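Local coordinates for Lmo0135 protein (Listeria monocytogenes EGD-e, PDB 5ISU) that probably serves as the extracellular substrate-binding component of an ABC transporter, with a likely role in peptide uptake, at residues N101-L104 with N109-N112; G114-V117 with P122-V125; Y345-N348 with S352-S355; Y359-Y364 with L371-T376. All blocks are in the same frame, centred on the assembly; numbering follows the deposited sequence.

Interaction 1: residues N101-L104 with N109-N112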
loop_
_atom_site.group_PDB
_atom_site.type_symbol
_atom_site.label_atom_id
_atom_site.label_comp_id
_atom_site.label_asym_id
_atom_site.label_seq_id
_atom_site.Cartn_x
_atom_site.Cartn_y
_atom_site.Cartn_z
ATOM N N ASN A 101 1.777 -20.302 -12.351
ATOM C CA ASN A 101 2.802 -20.681 -13.347
ATOM C C ASN A 101 3.125 -19.504 -14.264
ATOM O O ASN A 101 4.277 -19.349 -14.686
ATOM C CB ASN A 101 2.376 -21.911 -14.164
ATOM C CG ASN A 101 2.304 -23.189 -13.324
ATOM O OD1 ASN A 101 1.478 -24.065 -13.581
ATOM N ND2 ASN A 101 3.156 -23.293 -12.320
ATOM N N SER A 102 2.130 -18.662 -14.550
ATOM C CA SER A 102 2.370 -17.494 -15.407
ATOM C C SER A 102 3.196 -16.426 -14.645
ATOM O O SER A 102 3.938 -15.665 -15.261
ATOM C CB SER A 102 1.064 -16.914 -15.976
ATOM O OG SER A 102 0.307 -16.256 -14.970
ATOM N N ILE A 103 3.091 -16.393 -13.316
ATOM C CA ILE A 103 3.899 -15.461 -12.492
ATOM C C ILE A 103 5.319 -16.014 -12.319
ATOM O O ILE A 103 6.305 -15.255 -12.323
ATOM C CB ILE A 103 3.268 -15.222 -11.099
ATOM C CG1 ILE A 103 1.974 -14.411 -11.230
ATOM C CG2 ILE A 103 4.223 -14.455 -10.185
ATOM C CD1 ILE A 103 1.227 -14.224 -9.923
ATOM N N LEU A 104 5.418 -17.331 -12.135
ATOM C CA LEU A 104 6.721 -17.981 -11.980
ATOM C C LEU A 104 7.562 -17.905 -13.246
ATOM O O LEU A 104 8.784 -17.873 -13.182
ATOM C CB LEU A 104 6.555 -19.456 -11.572
ATOM C CG LEU A 104 6.146 -19.743 -10.122
ATOM C CD1 LEU A 104 5.870 -21.228 -9.937
ATOM C CD2 LEU A 104 7.224 -19.268 -9.149
ATOM N N ASN A 109 8.064 -11.395 -16.781
ATOM C CA ASN A 109 8.478 -10.241 -15.957
ATOM C C ASN A 109 7.405 -9.787 -14.965
ATOM O O ASN A 109 7.084 -8.591 -14.911
ATOM C CB ASN A 109 8.853 -9.032 -16.833
ATOM C CG ASN A 109 10.113 -9.246 -17.648
ATOM O OD1 ASN A 109 11.086 -9.874 -17.196
ATOM N ND2 ASN A 109 10.124 -8.665 -18.849
ATOM N N SER A 110 6.829 -10.720 -14.210
ATOM C CA SER A 110 5.813 -10.346 -13.211
ATOM C C SER A 110 6.492 -9.773 -11.976
ATOM O O SER A 110 7.358 -10.424 -11.419
ATOM C CB SER A 110 4.924 -11.527 -12.785
ATOM O OG SER A 110 3.889 -11.073 -11.880
ATOM N N PRO A 111 6.063 -8.572 -11.514
ATOM C CA PRO A 111 6.709 -7.995 -10.336
ATOM C C PRO A 111 6.507 -8.766 -9.021
ATOM O O PRO A 111 7.277 -8.557 -8.091
ATOM C CB PRO A 111 6.125 -6.574 -10.257
ATOM C CG PRO A 111 4.893 -6.585 -11.095
ATOM C CD PRO A 111 5.109 -7.633 -12.141
ATOM N N ASN A 112 5.538 -9.681 -8.963
ATOM C CA ASN A 112 5.257 -10.464 -7.738
ATOM C C ASN A 112 5.917 -11.846 -7.720
ATOM O O ASN A 112 5.666 -12.645 -6.808
ATOM C CB ASN A 112 3.745 -10.664 -7.577
ATOM C CG ASN A 112 2.968 -9.365 -7.638
ATOM O OD1 ASN A 112 1.886 -9.321 -8.221
ATOM N ND2 ASN A 112 3.530 -8.292 -7.079
#

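Interaction 2: residues G114-V117 with P122-V125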
loop_
_atom_site.group_PDB
_atom_site.type_symbol
_atom_site.label_atom_id
_atom_site.label_comp_id
_atom_site.label_asym_id
_atom_site.label_seq_id
_atom_site.Cartn_x
_atom_site.Cartn_y
_atom_site.Cartn_z
ATOM N N GLY A 114 8.785 -12.857 -6.862
ATOM C CA GLY A 114 9.510 -13.089 -5.601
ATOM C C GLY A 114 8.712 -13.726 -4.460
ATOM O O GLY A 114 9.279 -14.391 -3.601
ATOM N N ASN A 115 7.398 -13.528 -4.463
ATOM C CA ASN A 115 6.506 -14.087 -3.443
ATOM C C ASN A 115 6.245 -15.595 -3.596
ATOM O O ASN A 115 5.712 -16.239 -2.677
ATOM C CB ASN A 115 5.161 -13.354 -3.490
ATOM C CG ASN A 115 5.287 -11.862 -3.180
ATOM O OD1 ASN A 115 6.282 -11.418 -2.631
ATOM N ND2 ASN A 115 4.255 -11.092 -3.520
ATOM N N PHE A 116 6.585 -16.145 -4.759
ATOM C CA PHE A 116 6.382 -17.572 -5.035
ATOM C C PHE A 116 7.699 -18.346 -5.160
ATOM O O PHE A 116 7.695 -19.521 -5.550
ATOM C CB PHE A 116 5.530 -17.744 -6.301
ATOM C CG PHE A 116 4.164 -17.107 -6.202
ATOM C CD1 PHE A 116 3.984 -15.785 -6.534
ATOM C CD2 PHE A 116 3.066 -17.841 -5.770
ATOM C CE1 PHE A 116 2.734 -15.193 -6.436
ATOM C CE2 PHE A 116 1.818 -17.270 -5.677
ATOM C CZ PHE A 116 1.649 -15.938 -6.006
ATOM N N VAL A 117 8.807 -17.693 -4.794
ATOM C CA VAL A 117 10.145 -18.286 -4.857
ATOM C C VAL A 117 10.846 -18.151 -3.483
ATOM O O VAL A 117 10.697 -17.140 -2.796
ATOM C CB VAL A 117 10.983 -17.597 -5.950
ATOM C CG1 VAL A 117 12.336 -18.267 -6.103
ATOM C CG2 VAL A 117 10.240 -17.638 -7.274
ATOM N N PRO A 122 11.031 -22.593 -6.708
ATOM C CA PRO A 122 9.655 -22.161 -6.803
ATOM C C PRO A 122 8.713 -23.037 -5.994
ATOM O O PRO A 122 9.022 -24.204 -5.727
ATOM C CB PRO A 122 9.358 -22.350 -8.291
ATOM C CG PRO A 122 10.137 -23.558 -8.661
ATOM C CD PRO A 122 11.376 -23.535 -7.794
ATOM N N VAL A 123 7.593 -22.456 -5.575
ATOM C CA VAL A 123 6.530 -23.226 -4.931
ATOM C C VAL A 123 5.910 -24.114 -6.022
ATOM O O VAL A 123 5.869 -23.716 -7.180
ATOM C CB VAL A 123 5.411 -22.307 -4.342
ATOM C CG1 VAL A 123 4.759 -21.438 -5.414
ATOM C CG2 VAL A 123 4.335 -23.131 -3.642
ATOM N N LYS A 124 5.497 -25.329 -5.683
ATOM C CA LYS A 124 4.801 -26.178 -6.653
ATOM C C LYS A 124 3.311 -26.015 -6.402
ATOM O O LYS A 124 2.880 -25.819 -5.266
ATOM C CB LYS A 124 5.259 -27.652 -6.623
ATOM C CG LYS A 124 6.453 -27.920 -7.551
ATOM C CD LYS A 124 6.728 -29.400 -7.861
ATOM C CE LYS A 124 7.607 -30.103 -6.828
ATOM N NZ LYS A 124 7.032 -30.123 -5.456
ATOM N N VAL A 125 2.531 -26.026 -7.476
ATOM C CA VAL A 125 1.090 -25.868 -7.371
ATOM C C VAL A 125 0.412 -26.938 -8.220
ATOM O O VAL A 125 0.890 -27.283 -9.297
ATOM C CB VAL A 125 0.657 -24.431 -7.734
ATOM C CG1 VAL A 125 0.988 -24.091 -9.183
ATOM C CG2 VAL A 125 -0.822 -24.254 -7.463
#

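Interaction 3: residues Y345-N348 with S352-S355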
loop_
_atom_site.group_PDB
_atom_site.type_symbol
_atom_site.label_atom_id
_atom_site.label_comp_id
_atom_site.label_asym_id
_atom_site.label_seq_id
_atom_site.Cartn_x
_atom_site.Cartn_y
_atom_site.Cartn_z
ATOM N N TYR A 345 15.200 16.805 1.527
ATOM C CA TYR A 345 14.667 16.659 0.171
ATOM C C TYR A 345 13.265 16.088 0.253
ATOM O O TYR A 345 13.032 15.119 0.947
ATOM C CB TYR A 345 15.575 15.757 -0.692
ATOM C CG TYR A 345 16.757 16.455 -1.357
ATOM C CD1 TYR A 345 17.868 16.874 -0.619
ATOM C CD2 TYR A 345 16.781 16.647 -2.743
ATOM C CE1 TYR A 345 18.950 17.501 -1.237
ATOM C CE2 TYR A 345 17.856 17.273 -3.369
ATOM C CZ TYR A 345 18.936 17.698 -2.618
ATOM O OH TYR A 345 20.004 18.303 -3.258
ATOM N N TYR A 346 12.343 16.693 -0.485
ATOM C CA TYR A 346 10.955 16.266 -0.487
ATOM C C TYR A 346 10.292 16.643 -1.817
ATOM O O TYR A 346 10.925 17.260 -2.684
ATOM C CB TYR A 346 10.232 16.889 0.720
ATOM C CG TYR A 346 10.238 18.399 0.746
ATOM C CD1 TYR A 346 11.335 19.106 1.241
ATOM C CD2 TYR A 346 9.137 19.122 0.304
ATOM C CE1 TYR A 346 11.346 20.492 1.261
ATOM C CE2 TYR A 346 9.131 20.507 0.318
ATOM C CZ TYR A 346 10.234 21.190 0.796
ATOM O OH TYR A 346 10.220 22.557 0.804
ATOM N N LEU A 347 9.035 16.242 -1.985
ATOM C CA LEU A 347 8.270 16.533 -3.204
ATOM C C LEU A 347 7.868 18.017 -3.277
ATOM O O LEU A 347 7.359 18.571 -2.306
ATOM C CB LEU A 347 7.020 15.646 -3.244
ATOM C CG LEU A 347 7.269 14.136 -3.339
ATOM C CD1 LEU A 347 6.031 13.332 -2.963
ATOM C CD2 LEU A 347 7.757 13.751 -4.730
ATOM N N ASN A 348 8.072 18.646 -4.435
ATOM C CA ASN A 348 7.730 20.074 -4.609
ATOM C C ASN A 348 6.241 20.355 -4.881
ATOM O O ASN A 348 5.857 21.506 -5.055
ATOM C CB ASN A 348 8.581 20.716 -5.724
ATOM C CG ASN A 348 8.271 20.167 -7.117
ATOM O OD1 ASN A 348 7.463 19.250 -7.289
ATOM N ND2 ASN A 348 8.935 20.724 -8.118
ATOM N N SER A 352 1.700 19.031 2.352
ATOM C CA SER A 352 1.998 18.319 3.592
ATOM C C SER A 352 3.494 18.214 3.797
ATOM O O SER A 352 4.003 18.568 4.865
ATOM C CB SER A 352 1.405 16.919 3.582
ATOM O OG SER A 352 0.005 16.983 3.599
ATOM N N GLN A 353 4.197 17.743 2.764
ATOM C CA GLN A 353 5.644 17.601 2.855
ATOM C C GLN A 353 6.356 18.960 3.056
ATOM O O GLN A 353 7.353 19.020 3.772
ATOM C CB GLN A 353 6.222 16.769 1.692
ATOM C CG GLN A 353 5.862 15.278 1.793
ATOM C CD GLN A 353 6.634 14.368 0.814
ATOM O OE1 GLN A 353 7.575 14.790 0.140
ATOM N NE2 GLN A 353 6.237 13.100 0.756
ATOM N N GLU A 354 5.832 20.056 2.504
ATOM C CA GLU A 354 6.500 21.354 2.751
ATOM C C GLU A 354 6.317 21.809 4.205
ATOM O O GLU A 354 7.268 22.283 4.824
ATOM C CB GLU A 354 6.102 22.464 1.755
ATOM C CG GLU A 354 6.841 23.784 2.037
ATOM C CD GLU A 354 7.100 24.636 0.808
ATOM O OE1 GLU A 354 6.940 25.881 0.873
ATOM O OE2 GLU A 354 7.478 24.060 -0.228
ATOM N N SER A 355 5.113 21.639 4.746
ATOM C CA SER A 355 4.832 21.996 6.135
ATOM C C SER A 355 5.673 21.169 7.106
ATOM O O SER A 355 6.126 21.668 8.138
ATOM C CB SER A 355 3.351 21.792 6.437
ATOM O OG SER A 355 2.558 22.645 5.631
#

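Interaction 4: residues Y359-Y364 with L371-T376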
loop_
_atom_site.group_PDB
_atom_site.type_symbol
_atom_site.label_atom_id
_atom_site.label_comp_id
_atom_site.label_asym_id
_atom_site.label_seq_id
_atom_site.Cartn_x
_atom_site.Cartn_y
_atom_site.Cartn_z
ATOM N N TYR A 359 8.656 22.623 9.597
ATOM C CA TYR A 359 8.628 22.282 11.008
ATOM C C TYR A 359 9.999 21.720 11.436
ATOM O O TYR A 359 10.528 22.095 12.473
ATOM C CB TYR A 359 7.489 21.314 11.315
ATOM C CG TYR A 359 7.450 20.936 12.761
ATOM C CD1 TYR A 359 6.755 21.703 13.694
ATOM C CD2 TYR A 359 8.127 19.823 13.208
ATOM C CE1 TYR A 359 6.743 21.351 15.032
ATOM C CE2 TYR A 359 8.114 19.466 14.538
ATOM C CZ TYR A 359 7.424 20.223 15.434
ATOM O OH TYR A 359 7.459 19.832 16.738
ATOM N N LEU A 360 10.580 20.836 10.633
ATOM C CA LEU A 360 11.912 20.292 10.951
ATOM C C LEU A 360 12.959 21.417 10.983
ATOM O O LEU A 360 13.778 21.505 11.901
ATOM C CB LEU A 360 12.337 19.225 9.937
ATOM C CG LEU A 360 11.434 18.013 9.701
ATOM C CD1 LEU A 360 12.106 17.049 8.726
ATOM C CD2 LEU A 360 11.105 17.293 10.984
ATOM N N GLN A 361 12.907 22.288 9.986
ATOM C CA GLN A 361 13.827 23.435 9.897
ATOM C C GLN A 361 13.730 24.289 11.152
ATOM O O GLN A 361 14.745 24.634 11.771
ATOM C CB GLN A 361 13.489 24.295 8.684
ATOM C CG GLN A 361 14.465 25.431 8.428
ATOM C CD GLN A 361 14.017 26.321 7.295
ATOM O OE1 GLN A 361 12.836 26.653 7.171
ATOM N NE2 GLN A 361 14.965 26.746 6.476
ATOM N N GLN A 362 12.494 24.623 11.504
ATOM C CA GLN A 362 12.175 25.403 12.694
ATOM C C GLN A 362 12.721 24.715 13.947
ATOM O O GLN A 362 13.419 25.343 14.745
ATOM C CB GLN A 362 10.650 25.523 12.809
ATOM C CG GLN A 362 10.121 26.399 13.940
ATOM C CD GLN A 362 8.656 26.105 14.251
ATOM O OE1 GLN A 362 8.294 24.974 14.604
ATOM N NE2 GLN A 362 7.815 27.118 14.153
ATOM N N GLN A 363 12.428 23.412 14.096
ATOM C CA GLN A 363 12.839 22.667 15.290
ATOM C C GLN A 363 14.315 22.432 15.365
ATOM O O GLN A 363 14.874 22.420 16.455
ATOM C CB GLN A 363 12.085 21.333 15.426
ATOM C CG GLN A 363 10.585 21.508 15.674
ATOM C CD GLN A 363 10.271 22.391 16.882
ATOM O OE1 GLN A 363 9.550 23.382 16.765
ATOM N NE2 GLN A 363 10.856 22.066 18.029
ATOM N N TYR A 364 14.953 22.218 14.221
ATOM C CA TYR A 364 16.397 22.019 14.220
ATOM C C TYR A 364 17.119 23.334 14.497
ATOM O O TYR A 364 18.138 23.333 15.188
ATOM C CB TYR A 364 16.899 21.299 12.960
ATOM C CG TYR A 364 16.311 19.898 12.771
ATOM C CD1 TYR A 364 15.918 19.110 13.864
ATOM C CD2 TYR A 364 16.244 19.323 11.512
ATOM C CE1 TYR A 364 15.402 17.835 13.687
ATOM C CE2 TYR A 364 15.744 18.034 11.334
ATOM C CZ TYR A 364 15.326 17.300 12.421
ATOM O OH TYR A 364 14.835 16.030 12.242
ATOM N N LEU A 371 19.073 23.674 8.811
ATOM C CA LEU A 371 18.490 22.792 7.803
ATOM C C LEU A 371 18.052 23.611 6.597
ATOM O O LEU A 371 17.354 24.609 6.751
ATOM C CB LEU A 371 17.274 22.059 8.381
ATOM C CG LEU A 371 16.616 20.983 7.506
ATOM C CD1 LEU A 371 17.525 19.776 7.407
ATOM C CD2 LEU A 371 15.254 20.564 8.051
ATOM N N ASP A 372 18.463 23.179 5.406
ATOM C CA ASP A 372 18.114 23.840 4.147
ATOM C C ASP A 372 17.046 23.030 3.443
ATOM O O ASP A 372 17.237 21.838 3.218
ATOM C CB ASP A 372 19.328 23.901 3.209
ATOM C CG ASP A 372 20.429 24.826 3.706
ATOM O OD1 ASP A 372 20.125 25.913 4.256
ATOM O OD2 ASP A 372 21.608 24.480 3.487
ATOM N N LEU A 373 15.939 23.671 3.074
ATOM C CA LEU A 373 14.861 22.989 2.345
ATOM C C LEU A 373 15.238 22.853 0.895
ATOM O O LEU A 373 15.699 23.813 0.281
ATOM C CB LEU A 373 13.530 23.740 2.448
ATOM C CG LEU A 373 12.729 23.501 3.715
ATOM C CD1 LEU A 373 13.563 23.737 4.958
ATOM C CD2 LEU A 373 11.494 24.390 3.690
ATOM N N LYS A 374 15.038 21.660 0.344
ATOM C CA LYS A 374 15.366 21.422 -1.040
ATOM C C LYS A 374 14.190 20.691 -1.688
ATOM O O LYS A 374 14.259 19.498 -1.953
ATOM C CB LYS A 374 16.703 20.663 -1.155
ATOM C CG LYS A 374 17.521 21.008 -2.405
ATOM C CD LYS A 374 17.850 22.506 -2.450
ATOM C CE LYS A 374 18.850 22.890 -3.526
ATOM N NZ LYS A 374 20.229 22.427 -3.213
ATOM N N PRO A 375 13.090 21.421 -1.936
ATOM C CA PRO A 375 11.942 20.803 -2.596
ATOM C C PRO A 375 12.343 20.397 -4.007
ATOM O O PRO A 375 13.087 21.147 -4.661
ATOM C CB PRO A 375 10.912 21.938 -2.645
ATOM C CG PRO A 375 11.713 23.193 -2.648
ATOM C CD PRO A 375 12.993 22.897 -1.916
ATOM N N THR A 376 11.877 19.242 -4.482
ATOM C CA THR A 376 12.247 18.782 -5.831
ATOM C C THR A 376 11.109 18.156 -6.644
ATOM O O THR A 376 10.071 17.759 -6.112
ATOM C CB THR A 376 13.390 17.747 -5.785
ATOM O OG1 THR A 376 12.928 16.560 -5.142
ATOM C CG2 THR A 376 14.605 18.285 -5.048
HETATM O O HOH W 1 17.602 24.556 11.034
#

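Interaction 1: residues N101-L104 with N109-N112
The hydroxyl of S110 is hydrogen-bonded to the backbone O of N34, outside the two segments; across the contact it meets the hydrocarbon of I103. OG of S110 lies 3.8 Å from CG2 of I103 and 3.9 Å from CG1 of the same residue. It therefore rests on both branches of the isoleucine. No hydrogen bond joins N101-L104 to N109-N112 directly. The contact is small, and I103 carries it from the helix side. CG2 of I103 is anti to the backbone N, with CG1 beside that N (chi1 -69°), and this turns the CG2 methyl to the loop. CG2 of I103 touches the loop at a second place, 4.0 Å from the backbone C of N112, so one methyl fits against both S110 and the backbone two residues on. CB of S110 adds to the packing, 4.0 Å from CG2 of I103. The CA atoms of I103 and S110 are 5.5 Å apart, the nearest approach of the two backbones. N34 also reaches the helix side: its ND2 bonds to OG of S102, and the side chain of I103 rests on N34. A further tie runs from O of L104 to NE of R113, just past the loop segment. The arrangement packs the last turn of helix 93-104 against the loop that follows it. Across the segments the contact itself is purely van der Waals. I103 and S110 are buried, and the serine hydroxyl can stay there because N34 supplies a polar partner.

Interaction 2: residues G114-V117 with P122-V125
F116 and V123 make the tight half of this contact. The backbone N of V123 donates to O of F116 at 2.9 Å, and the bond is fairly straight, with 162° at the hydrogen. The same oxygen has a CA-H...O contact, 3.5 Å from CA of P122. It also lies 3.5 Å from CG1 of V123, so polar and apolar groups crowd round one carbonyl. The two side chains run side by side in the same direction. CG1 of V123 comes to the edge of the F116 ring, near its plane, and is 3.9 Å from CB of F116. The chi1 of V123, 59°, sets CG1 between the backbone N and the carbonyl carbon, which brings this methyl to the phenylalanine. Both residues are buried: F116 also touches I103, L104 and F144, and V123 touches F135. The V117 and P122 end is looser. These two form an antiparallel non-hydrogen-bonded pair with CA atoms 4.4 Å apart. Their side chains lie on one face of the sheet, where both touch L104, yet P122 remains exposed. The pair belongs to a beta hairpin of strands 117-118 and 121-129, at the margin of the antiparallel sheet. A proline suits the site at P122, since this pair type asks for no N-H from it. The one backbone bond between these segments, next to the pair, is consistent with this register, and apolar packing supports it.

Interaction 3: residues Y345-N348 with S352-S355
Y346 has its CG placed between the backbone N and the carbonyl carbon (chi1 60°), and this swings the ring over to helix 351-365. Q353 answers with a side chain extended beyond CG, long enough to reach the backbone of the strand. Its OE1 accepts a hydrogen bond from N of L347 at 3.0 Å. The bond is almost straight, 175° at the hydrogen, though the N-H comes in tilted from the plane of the amide. OE1 is also 3.4 Å from CB of Y346. The other end of the amide lies against leucine, with NE2 of Q353 3.7 Å from CD1 of L347. Backbone O of Q353 sits 3.9 Å above one face of the Y346 ring, offset toward the rim. E354 meets the same tyrosine at the hydroxyl end. Its chain bends at chi2, and OE2 receives a weak hydrogen bond from OH of Y346 at 3.3 Å. The carboxylate stands nearly upright to the ring, the planes 83° apart. CA of E354 also approaches CE2 of the ring, at 3.7 Å. E354 is exposed, whereas Q353 is buried and L397 lies against it. Y346 also touches L373 and P375 of strand 370-376. Strand 341-347 and the helix that follows it are thus joined by a side-chain-to-backbone bond, in the first half of a beta-alpha-beta crossover.

Interaction 4: residues Y359-Y364 with L371-T376
Helix 359-364 and strand 371-376 run nearly antiparallel, their directions 170° apart and their axes 8.2 Å apart at closest approach. They form the second half of a beta-alpha-beta unit, in which helix 351-365 leads into strand 370-376. The backbones come nearest at Q361 and L371. A bound water bridges them: it donates to O of Q361 at 3.0 Å and accepts from N of L371 at 2.8 Å. The side chain of Q361 takes the other polar group of L371. Its NE2 donates to O of L371 at 3.2 Å, with a bent 145° at the hydrogen and the oxygen tilted out of the amide plane. Q361 thus reaches both backbone polar groups of L371, O directly through its side chain and N through the water. These groups face away from strand 341-347, to which the next residue, D372, is paired. Q361 reaches the strand because its chain is extended, starting with CG anti to the backbone N (chi1 -174°). L371 turns its CD2 methyl to the helix, 3.7 Å from CB of L360. The same methyl lies 3.8 Å from CD2 of Y364, and the two side chains cross at a slant. The hydroxyl of Y364 is bonded to the backbone O of L279, which fixes the far end of the ring. L371 and its neighbours L360 and Y364 are buried. L373 crosses Q361 at about a right angle, its CD1 methyl touching CD of the glutamine at 3.5 Å.

The contacts form two pairs on opposite sides of the chain's centre. Interactions 1 and 2 have centres about 9 Å apart and follow each other along the chain. They touch through L104 and I103, which pack on P122, V123 and F116. Interactions 3 and 4 also have centres about 9 Å apart and share helix 351-365; their strands are neighbours in one sheet, with probable backbone hydrogen bonds from T376 to Y346 and to N348. Interactions 1 and 4 are buried, while 2 and 3 are partly so, with P122 and E354 at the exposed edge. Interaction 1 has no hydrogen bond across its segments, interaction 2 relies on a backbone bond, and interactions 3 and 4 use glutamines to bond strand backbone.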